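Local coordinates for protein alpha-L-rhamnosidase (PDB 4XHC) that hydrolyses terminal alpha-L-rhamnose residues from glycosides, as a two-domain glycoside hydrolase of family GH78, at residues F99-V104 with G500-W505; L225-C230 with C527-C532; E233-G238 with G248-Q253. All coordinates share one frame; numbering follows the deposited sequence.

The three contacts run inward from the domain boundary to the bound sugar. Contact 1, partly buried, brings the beta-rich N-terminal region against a loop of the helical catalytic domain, and no hydrogen bond runs between its two segments. Contacts 2 and 3 are fully buried near the middle of the chain and both reach the rhamnose. The first two share the long segment between helices 482-498 and 534-540, and F504 O probably bonds H528 N between them. Contact 2 is mostly methyl and sulfur packing, with H528 donating to the sugar; contact 3 adds an amide bond and a bridging water, and its D249 accepts from the sugar. C230 O and E236 N probably join these two.

Contact 1: residues F99-V104 with G500-W505; sequences FGSHYV and GADTFW
H102 and T503 meet at about a right angle, the threonine lying against one face of the imidazole. T503 OG1 sits above that face near the rim and is 3.8 Å from H102 ND1, while its methyl, T503 CG2, lies 3.9 Å from H102 CB. Both branches of the threonine therefore rest on the histidine, one at the ring and one also at its root. The histidine reaches across because its CG is anti to the backbone N (chi1 -175°), which carries the ring off strand 102-104 toward the 500-505 loop. Beside this pair the side chains of D502 and H102 meet at their CB atoms, 4.0 Å apart.

The polar atoms find their bonding partners outside these segments. D502 points its CB at the strand, but OD2 forms a salt bridge with R174. The other oxygen, D502 OD1, stays 4.1 Å from G100 O and 4.3 Å from S101 OG, neither pair being a hydrogen bond. T503 OG1 is hydrogen-bonded to Y526 O, which helps hold the rotation that lays both branches against the histidine. H102 O accepts a hydrogen bond from N229 ND2 of helix 214-230.

This is a join between domains: the short strand of the N-terminal region meets a loop of the catalytic domain. The meeting of these two segments is van der Waals in kind, and alongside it the salt bridge from D502 to R174 and the bond from N229 ND2 to H102 O tie the same two regions together.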
loop_
_atom_site.group_PDB
_atom_site.type_symbol
_atom_site.label_atom_id
_atom_site.label_comp_id
_atom_site.label_asym_id
_atom_site.label_seq_id
_atom_site.Cartn_x
_atom_site.Cartn_y
_atom_site.Cartn_z
ATOM N N PHE A 99 -5.720 21.361 1.944
ATOM C CA PHE A 99 -5.105 21.671 3.243
ATOM C C PHE A 99 -4.792 23.157 3.437
ATOM O O PHE A 99 -4.496 23.578 4.547
ATOM C CB PHE A 99 -3.861 20.816 3.504
ATOM C CG PHE A 99 -4.175 19.466 4.082
ATOM C CD1 PHE A 99 -4.730 18.469 3.295
ATOM C CD2 PHE A 99 -3.943 19.195 5.419
ATOM C CE1 PHE A 99 -5.032 17.221 3.831
ATOM C CE2 PHE A 99 -4.240 17.948 5.962
ATOM C CZ PHE A 99 -4.782 16.960 5.165
ATOM N N GLY A 100 -4.873 23.954 2.375
ATOM C CA GLY A 100 -4.820 25.420 2.517
ATOM C C GLY A 100 -3.449 26.050 2.330
ATOM O O GLY A 100 -3.353 27.187 1.900
ATOM N N SER A 101 -2.391 25.320 2.676
ATOM C CA SER A 101 -1.016 25.743 2.405
ATOM C C SER A 101 -0.187 24.519 1.969
ATOM O O SER A 101 -0.728 23.435 1.726
ATOM C CB SER A 101 -0.402 26.411 3.642
ATOM O OG SER A 101 0.743 27.182 3.299
ATOM N N HIS A 102 1.123 24.702 1.865
ATOM C CA HIS A 102 2.034 23.645 1.455
ATOM C C HIS A 102 2.648 23.028 2.705
ATOM O O HIS A 102 3.268 23.732 3.496
ATOM C CB HIS A 102 3.124 24.253 0.582
ATOM C CG HIS A 102 4.066 23.251 0.002
ATOM N ND1 HIS A 102 3.874 22.696 -1.243
ATOM C CD2 HIS A 102 5.211 22.714 0.484
ATOM C CE1 HIS A 102 4.857 21.853 -1.498
ATOM N NE2 HIS A 102 5.681 21.844 -0.466
ATOM N N TYR A 103 2.479 21.720 2.888
ATOM C CA TYR A 103 2.971 21.051 4.089
ATOM C C TYR A 103 3.901 19.878 3.766
ATOM O O TYR A 103 3.790 19.240 2.720
ATOM C CB TYR A 103 1.802 20.558 4.946
ATOM C CG TYR A 103 0.944 21.662 5.521
ATOM C CD1 TYR A 103 1.327 22.350 6.667
ATOM C CD2 TYR A 103 -0.264 22.007 4.930
ATOM C CE1 TYR A 103 0.529 23.353 7.199
ATOM C CE2 TYR A 103 -1.067 23.008 5.454
ATOM C CZ TYR A 103 -0.668 23.679 6.587
ATOM O OH TYR A 103 -1.476 24.672 7.096
ATOM N N VAL A 104 4.822 19.620 4.686
ATOM C CA VAL A 104 5.704 18.475 4.625
ATOM C C VAL A 104 5.492 17.719 5.907
ATOM O O VAL A 104 5.712 18.276 6.978
ATOM C CB VAL A 104 7.171 18.910 4.595
ATOM C CG1 VAL A 104 8.079 17.695 4.490
ATOM C CG2 VAL A 104 7.401 19.886 3.455
ATOM N N GLY A 500 -0.724 31.759 -7.909
ATOM C CA GLY A 500 -1.270 31.154 -6.692
ATOM C C GLY A 500 -0.314 30.229 -5.949
ATOM O O GLY A 500 -0.756 29.393 -5.171
ATOM N N ALA A 501 0.992 30.393 -6.155
ATOM C CA ALA A 501 1.990 29.535 -5.518
ATOM C C ALA A 501 2.094 29.805 -4.024
ATOM O O ALA A 501 2.123 30.955 -3.606
ATOM C CB ALA A 501 3.346 29.736 -6.167
ATOM N N ASP A 502 2.135 28.738 -3.225
ATOM C CA ASP A 502 2.401 28.841 -1.787
ATOM C C ASP A 502 3.904 28.832 -1.514
ATOM O O ASP A 502 4.369 29.403 -0.516
ATOM C CB ASP A 502 1.768 27.671 -1.041
ATOM C CG ASP A 502 0.260 27.651 -1.150
ATOM O OD1 ASP A 502 -0.386 28.591 -0.633
ATOM O OD2 ASP A 502 -0.277 26.675 -1.729
ATOM N N THR A 503 4.636 28.154 -2.402
ATOM C CA THR A 503 6.087 28.031 -2.347
ATOM C C THR A 503 6.648 28.165 -3.756
ATOM O O THR A 503 5.953 27.874 -4.723
ATOM C CB THR A 503 6.502 26.669 -1.781
ATOM O OG1 THR A 503 5.862 25.632 -2.517
ATOM C CG2 THR A 503 6.089 26.558 -0.338
ATOM N N PHE A 504 7.900 28.600 -3.880
ATOM C CA PHE A 504 8.485 28.799 -5.205
ATOM C C PHE A 504 8.968 27.493 -5.849
ATOM O O PHE A 504 9.387 26.550 -5.168
ATOM C CB PHE A 504 9.584 29.866 -5.179
ATOM C CG PHE A 504 9.055 31.255 -4.981
ATOM C CD1 PHE A 504 8.024 31.736 -5.775
ATOM C CD2 PHE A 504 9.562 32.074 -3.993
ATOM C CE1 PHE A 504 7.514 33.008 -5.589
ATOM C CE2 PHE A 504 9.057 33.348 -3.803
ATOM C CZ PHE A 504 8.030 33.814 -4.603
ATOM N N TRP A 505 8.922 27.472 -7.179
ATOM C CA TRP A 505 9.044 26.239 -7.947
ATOM C C TRP A 505 10.479 25.940 -8.355
ATOM O O TRP A 505 11.279 26.851 -8.540
ATOM C CB TRP A 505 8.168 26.317 -9.204
ATOM C CG TRP A 505 6.725 26.695 -8.942
ATOM C CD1 TRP A 505 6.044 26.597 -7.763
ATOM C CD2 TRP A 505 5.794 27.213 -9.897
ATOM N NE1 TRP A 505 4.751 27.032 -7.926
ATOM C CE2 TRP A 505 4.573 27.418 -9.226
ATOM C CE3 TRP A 505 5.879 27.531 -11.254
ATOM C CZ2 TRP A 505 3.447 27.927 -9.866
ATOM C CZ3 TRP A 505 4.761 28.036 -11.889
ATOM C CH2 TRP A 505 3.561 28.230 -11.197
#

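Contact 2: residues L225-C230 with C527-C532; sequences LTLQNC and CHAWSC. With RAM (alpha-L-rhamnopyranose), chain C.
C230 turns its sulfur onto A529, SG standing 3.5 Å from A529 CB, so the last turn of helix 214-230 meets the start of the 3-10 segment 529-531 through a thiol and a methyl. One turn back, T226 puts its methyl there because CG2 is anti to the backbone N; CG2 lies 3.6 Å from H528 O. T226 OG1 is turned to V222 O instead. C527 points its sulfur at the helix, SG 3.7 Å from T226 O and 4.0 Å from N229 CB, and C532 SG rests alongside L227 CB at 3.9 Å.

The helix thus backs the loop, whose other side chains, H528 and W530, lead away from it to the rhamnose. H528 meets the sugar with its ring edge: NE2 donates to RAM O3 at 3.1 Å and 161°, nearly straight, while ND1 is bonded to S525 OG. W530 offers a face instead, with RAM O3 3.4 Å above its plane and H528 CD2 on that same face.

An edge-on histidine over a flat tryptophan face forms part of the rhamnose pocket in the six-hairpin, (alpha/alpha)6-barrel catalytic domain of family GH78.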
loop_
_atom_site.group_PDB
_atom_site.type_symbol
_atom_site.label_atom_id
_atom_site.label_comp_id
_atom_site.label_asym_id
_atom_site.label_seq_id
_atom_site.Cartn_x
_atom_site.Cartn_y
_atom_site.Cartn_z
ATOM N N LEU A 225 8.569 30.558 3.467
ATOM C CA LEU A 225 7.882 29.266 3.644
ATOM C C LEU A 225 8.580 28.177 2.843
ATOM O O LEU A 225 8.692 27.040 3.306
ATOM C CB LEU A 225 6.410 29.345 3.229
ATOM C CG LEU A 225 5.592 28.042 3.316
ATOM C CD1 LEU A 225 5.655 27.431 4.714
ATOM C CD2 LEU A 225 4.143 28.273 2.883
ATOM N N THR A 226 9.047 28.541 1.647
ATOM C CA THR A 226 9.793 27.633 0.790
ATOM C C THR A 226 11.025 27.109 1.502
ATOM O O THR A 226 11.284 25.906 1.509
ATOM C CB THR A 226 10.241 28.316 -0.521
ATOM O OG1 THR A 226 9.119 28.959 -1.140
ATOM C CG2 THR A 226 10.820 27.295 -1.474
ATOM N N LEU A 227 11.806 28.009 2.083
ATOM C CA LEU A 227 13.020 27.596 2.779
ATOM C C LEU A 227 12.666 26.734 3.986
ATOM O O LEU A 227 13.300 25.710 4.227
ATOM C CB LEU A 227 13.853 28.812 3.217
ATOM C CG LEU A 227 15.109 28.478 4.037
ATOM C CD1 LEU A 227 16.071 27.592 3.256
ATOM C CD2 LEU A 227 15.798 29.754 4.484
ATOM N N GLN A 228 11.655 27.159 4.735
ATOM C CA GLN A 228 11.249 26.452 5.935
ATOM C C GLN A 228 10.954 24.983 5.679
ATOM O O GLN A 228 11.367 24.126 6.447
ATOM C CB GLN A 228 10.020 27.106 6.540
ATOM C CG GLN A 228 9.538 26.404 7.794
ATOM C CD GLN A 228 8.490 27.207 8.519
ATOM O OE1 GLN A 228 7.315 27.180 8.157
ATOM N NE2 GLN A 228 8.910 27.935 9.549
ATOM N N ASN A 229 10.235 24.694 4.608
ATOM C CA ASN A 229 9.874 23.311 4.311
ATOM C C ASN A 229 11.052 22.490 3.776
ATOM O O ASN A 229 11.074 21.264 3.913
ATOM C CB ASN A 229 8.659 23.245 3.374
ATOM C CG ASN A 229 7.356 23.621 4.078
ATOM O OD1 ASN A 229 7.315 23.772 5.297
ATOM N ND2 ASN A 229 6.293 23.791 3.309
ATOM N N CYS A 230 12.037 23.166 3.199
ATOM C CA CYS A 230 13.243 22.505 2.722
ATOM C C CYS A 230 14.250 22.229 3.853
ATOM O O CYS A 230 15.080 21.326 3.738
ATOM C CB CYS A 230 13.878 23.331 1.597
ATOM S SG CYS A 230 13.042 23.142 0.001
ATOM N N CYS A 527 8.217 23.173 -4.469
ATOM C CA CYS A 527 8.790 23.834 -3.306
ATOM C C CYS A 527 10.272 23.537 -3.353
ATOM O O CYS A 527 10.704 22.487 -2.880
ATOM C CB CYS A 527 8.169 23.295 -2.017
ATOM S SG CYS A 527 8.899 23.959 -0.512
ATOM N N HIS A 528 11.038 24.439 -3.963
ATOM C CA HIS A 528 12.462 24.213 -4.189
ATOM C C HIS A 528 13.200 25.430 -3.698
ATOM O O HIS A 528 13.001 26.528 -4.211
ATOM C CB HIS A 528 12.744 23.979 -5.678
ATOM C CG HIS A 528 13.618 22.797 -5.949
ATOM N ND1 HIS A 528 13.187 21.503 -5.775
ATOM C CD2 HIS A 528 14.888 22.712 -6.405
ATOM C CE1 HIS A 528 14.156 20.668 -6.098
ATOM N NE2 HIS A 528 15.200 21.375 -6.484
ATOM N N ALA A 529 14.064 25.226 -2.713
ATOM C CA ALA A 529 14.664 26.337 -1.976
ATOM C C ALA A 529 15.731 27.109 -2.755
ATOM O O ALA A 529 16.108 28.208 -2.356
ATOM C CB ALA A 529 15.216 25.850 -0.643
ATOM N N TRP A 530 16.209 26.558 -3.864
ATOM C CA TRP A 530 17.103 27.318 -4.720
ATOM C C TRP A 530 16.343 28.449 -5.412
ATOM O O TRP A 530 16.949 29.294 -6.064
ATOM C CB TRP A 530 17.870 26.408 -5.705
ATOM C CG TRP A 530 17.158 25.897 -6.929
ATOM C CD1 TRP A 530 15.898 26.195 -7.350
ATOM C CD2 TRP A 530 17.711 25.026 -7.927
ATOM N NE1 TRP A 530 15.617 25.542 -8.533
ATOM C CE2 TRP A 530 16.720 24.827 -8.909
ATOM C CE3 TRP A 530 18.949 24.399 -8.084
ATOM C CZ2 TRP A 530 16.923 24.025 -10.024
ATOM C CZ3 TRP A 530 19.151 23.601 -9.188
ATOM C CH2 TRP A 530 18.142 23.419 -10.145
ATOM N N SER A 531 15.018 28.467 -5.248
ATOM C CA SER A 531 14.172 29.532 -5.794
ATOM C C SER A 531 13.689 30.558 -4.764
ATOM O O SER A 531 12.848 31.386 -5.093
ATOM C CB SER A 531 12.940 28.928 -6.464
ATOM O OG SER A 531 13.311 27.952 -7.417
ATOM N N CYS A 532 14.218 30.529 -3.544
ATOM C CA CYS A 532 13.732 31.422 -2.488
ATOM C C CYS A 532 14.678 32.590 -2.155
ATOM O O CYS A 532 14.546 33.220 -1.102
ATOM C CB CYS A 532 13.443 30.615 -1.216
ATOM S SG CYS A 532 14.913 30.091 -0.305
HETATM C C1 RAM C . 18.128 18.258 -10.040
HETATM C C2 RAM C . 17.509 19.172 -9.000
HETATM C C3 RAM C . 18.577 19.746 -8.088
HETATM C C4 RAM C . 19.783 20.148 -8.919
HETATM C C5 RAM C . 20.424 18.892 -9.486
HETATM C C6 RAM C . 21.081 19.109 -10.826
HETATM O O1 RAM C . 17.321 17.156 -10.176
HETATM O O2 RAM C . 16.892 20.232 -9.712
HETATM O O3 RAM C . 18.080 20.882 -7.378
HETATM O O4 RAM C . 20.733 20.826 -8.119
HETATM O O5 RAM C . 19.433 17.853 -9.644
#

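Contact 3: residues E233-G238 with G248-Q253; sequences EVFEDG and GDLRLQ. With RAM (alpha-L-rhamnopyranose), chain C.
F235 packs against helix 247-259 between two side chains, L250 and Q253, and this is the close half of the contact. The phenyl and leucine chains cross at about a right angle, F235 CD2 lying 3.6 Å from L250 CD1. Q253 slides past the ring in the opposite direction, with OE1 near the ring plane at its edge, 3.2 Å from F235 CD1, and the amide turned 86° to the ring. The same amide then holds the loop: Q253 NE2 donates to E236 O at 3.1 Å with an N-H...O angle of 157°. The donor approaches from above the carbonyl plane, 55° out of it. Helix 264-276 covers this end with L266 and C270.

Toward the rhamnose the packing gives way to polar spacing. D237 has its CG between the backbone N and carbonyl carbon (the end of its side chain thus leads away from D249), and D237 OD1 accepts from D242 N. D237 CB still touches D249 OD2, at 3.4 Å, and a water beside them donates to D237 O and D249 OD2, each at 2.9 Å. The carboxylate of D249 takes two neighbouring hydroxyls of the sugar: RAM O4 donates to OD1 at 2.6 Å and RAM O3 to OD2 at 2.8 Å. D237 OD2 only borders the ligand, 3.5 Å from RAM O3.

The carboxylate of D249 thus reads the O3-O4 side of rhamnose with both oxygens. Packing of F235 on L250 and the bond from Q253 NE2 to E236 O join loop and helix at one end; at the other, D249 OD2 accepts from both sugar and water, and the water ties it to the loop.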
loop_
_atom_site.group_PDB
_atom_site.type_symbol
_atom_site.label_atom_id
_atom_site.label_comp_id
_atom_site.label_asym_id
_atom_site.label_seq_id
_atom_site.Cartn_x
_atom_site.Cartn_y
_atom_site.Cartn_z
ATOM N N GLU A 233 16.573 17.566 8.234
ATOM C CA GLU A 233 17.816 17.082 8.858
ATOM C C GLU A 233 19.038 17.482 8.033
ATOM O O GLU A 233 20.176 17.432 8.518
ATOM C CB GLU A 233 17.760 15.571 9.124
ATOM C CG GLU A 233 17.035 15.251 10.431
ATOM C CD GLU A 233 16.784 13.769 10.661
ATOM O OE1 GLU A 233 16.217 13.117 9.760
ATOM O OE2 GLU A 233 17.135 13.264 11.754
ATOM N N VAL A 234 18.780 17.881 6.787
ATOM C CA VAL A 234 19.737 18.612 5.947
ATOM C C VAL A 234 18.962 19.690 5.192
ATOM O O VAL A 234 17.737 19.750 5.288
ATOM C CB VAL A 234 20.448 17.687 4.930
ATOM C CG1 VAL A 234 21.217 16.590 5.648
ATOM C CG2 VAL A 234 19.466 17.083 3.932
ATOM N N PHE A 235 19.663 20.530 4.442
ATOM C CA PHE A 235 19.007 21.440 3.498
ATOM C C PHE A 235 18.559 20.643 2.272
ATOM O O PHE A 235 19.336 20.452 1.339
ATOM C CB PHE A 235 19.974 22.545 3.039
ATOM C CG PHE A 235 20.246 23.604 4.068
ATOM C CD1 PHE A 235 19.363 24.652 4.253
ATOM C CD2 PHE A 235 21.405 23.579 4.815
ATOM C CE1 PHE A 235 19.621 25.646 5.178
ATOM C CE2 PHE A 235 21.669 24.566 5.753
ATOM C CZ PHE A 235 20.778 25.604 5.931
ATOM N N GLU A 236 17.319 20.166 2.261
ATOM C CA GLU A 236 16.831 19.371 1.131
ATOM C C GLU A 236 16.565 20.277 -0.071
ATOM O O GLU A 236 16.168 21.421 0.106
ATOM C CB GLU A 236 15.558 18.627 1.506
ATOM C CG GLU A 236 15.741 17.621 2.635
ATOM C CD GLU A 236 14.500 16.769 2.891
ATOM O OE1 GLU A 236 13.532 16.841 2.091
ATOM O OE2 GLU A 236 14.494 16.014 3.890
ATOM N N ASP A 237 16.810 19.788 -1.285
ATOM C CA ASP A 237 16.545 20.595 -2.479
ATOM C C ASP A 237 15.053 20.801 -2.685
ATOM O O ASP A 237 14.617 21.914 -2.977
ATOM C CB ASP A 237 17.226 20.019 -3.741
ATOM C CG ASP A 237 16.734 18.627 -4.124
ATOM O OD1 ASP A 237 16.345 17.839 -3.244
ATOM O OD2 ASP A 237 16.765 18.315 -5.328
ATOM N N GLY A 238 14.285 19.718 -2.533
ATOM C CA GLY A 238 12.815 19.739 -2.604
ATOM C C GLY A 238 12.215 18.646 -1.714
ATOM O O GLY A 238 12.660 17.503 -1.764
ATOM N N GLY A 248 24.904 22.958 -5.170
ATOM C CA GLY A 248 24.437 24.188 -5.805
ATOM C C GLY A 248 23.277 24.784 -5.035
ATOM O O GLY A 248 23.214 26.006 -4.826
ATOM N N ASP A 249 22.360 23.908 -4.612
ATOM C CA ASP A 249 21.175 24.312 -3.860
ATOM C C ASP A 249 21.576 24.858 -2.486
ATOM O O ASP A 249 21.143 25.937 -2.081
ATOM C CB ASP A 249 20.201 23.135 -3.720
ATOM C CG ASP A 249 19.696 22.626 -5.067
ATOM O OD1 ASP A 249 20.523 22.143 -5.865
ATOM O OD2 ASP A 249 18.473 22.700 -5.330
ATOM N N LEU A 250 22.422 24.104 -1.788
ATOM C CA LEU A 250 22.986 24.518 -0.500
ATOM C C LEU A 250 23.544 25.935 -0.542
ATOM O O LEU A 250 23.319 26.717 0.377
ATOM C CB LEU A 250 24.097 23.546 -0.074
ATOM C CG LEU A 250 24.893 23.897 1.186
ATOM C CD1 LEU A 250 23.970 24.063 2.380
ATOM C CD2 LEU A 250 25.938 22.833 1.474
ATOM N N ARG A 251 24.284 26.258 -1.594
ATOM C CA ARG A 251 24.917 27.570 -1.696
ATOM C C ARG A 251 23.912 28.698 -1.581
ATOM O O ARG A 251 24.158 29.680 -0.896
ATOM C CB ARG A 251 25.680 27.716 -3.010
ATOM C CG ARG A 251 26.430 29.032 -3.104
ATOM C CD ARG A 251 27.482 29.034 -4.199
ATOM N NE ARG A 251 26.903 29.461 -5.459
ATOM C CZ ARG A 251 27.068 30.651 -6.017
ATOM N NH1 ARG A 251 27.823 31.593 -5.474
ATOM N NH2 ARG A 251 26.477 30.894 -7.157
ATOM N N LEU A 252 22.782 28.548 -2.256
ATOM C CA LEU A 252 21.741 29.571 -2.245
ATOM C C LEU A 252 20.930 29.535 -0.956
ATOM O O LEU A 252 20.605 30.579 -0.391
ATOM C CB LEU A 252 20.834 29.428 -3.466
ATOM C CG LEU A 252 21.243 30.273 -4.678
ATOM C CD1 LEU A 252 22.738 30.228 -4.950
ATOM C CD2 LEU A 252 20.473 29.826 -5.903
ATOM N N GLN A 253 20.627 28.335 -0.483
ATOM C CA GLN A 253 19.881 28.194 0.754
ATOM C C GLN A 253 20.613 28.814 1.932
ATOM O O GLN A 253 19.992 29.438 2.787
ATOM C CB GLN A 253 19.569 26.724 1.036
ATOM C CG GLN A 253 18.610 26.124 0.025
ATOM C CD GLN A 253 18.081 24.765 0.433
ATOM O OE1 GLN A 253 17.637 24.576 1.558
ATOM N NE2 GLN A 253 18.084 23.824 -0.501
HETATM C C1 RAM C . 18.128 18.258 -10.040
HETATM C C2 RAM C . 17.509 19.172 -9.000
HETATM C C3 RAM C . 18.577 19.746 -8.088
HETATM C C4 RAM C . 19.783 20.148 -8.919
HETATM C C5 RAM C . 20.424 18.892 -9.486
HETATM C C6 RAM C . 21.081 19.109 -10.826
HETATM O O1 RAM C . 17.321 17.156 -10.176
HETATM O O2 RAM C . 16.892 20.232 -9.712
HETATM O O3 RAM C . 18.080 20.882 -7.378
HETATM O O4 RAM C . 20.733 20.826 -8.119
HETATM O O5 RAM C . 19.433 17.853 -9.644
HETATM O O HOH W 1 16.655 23.957 -3.500
#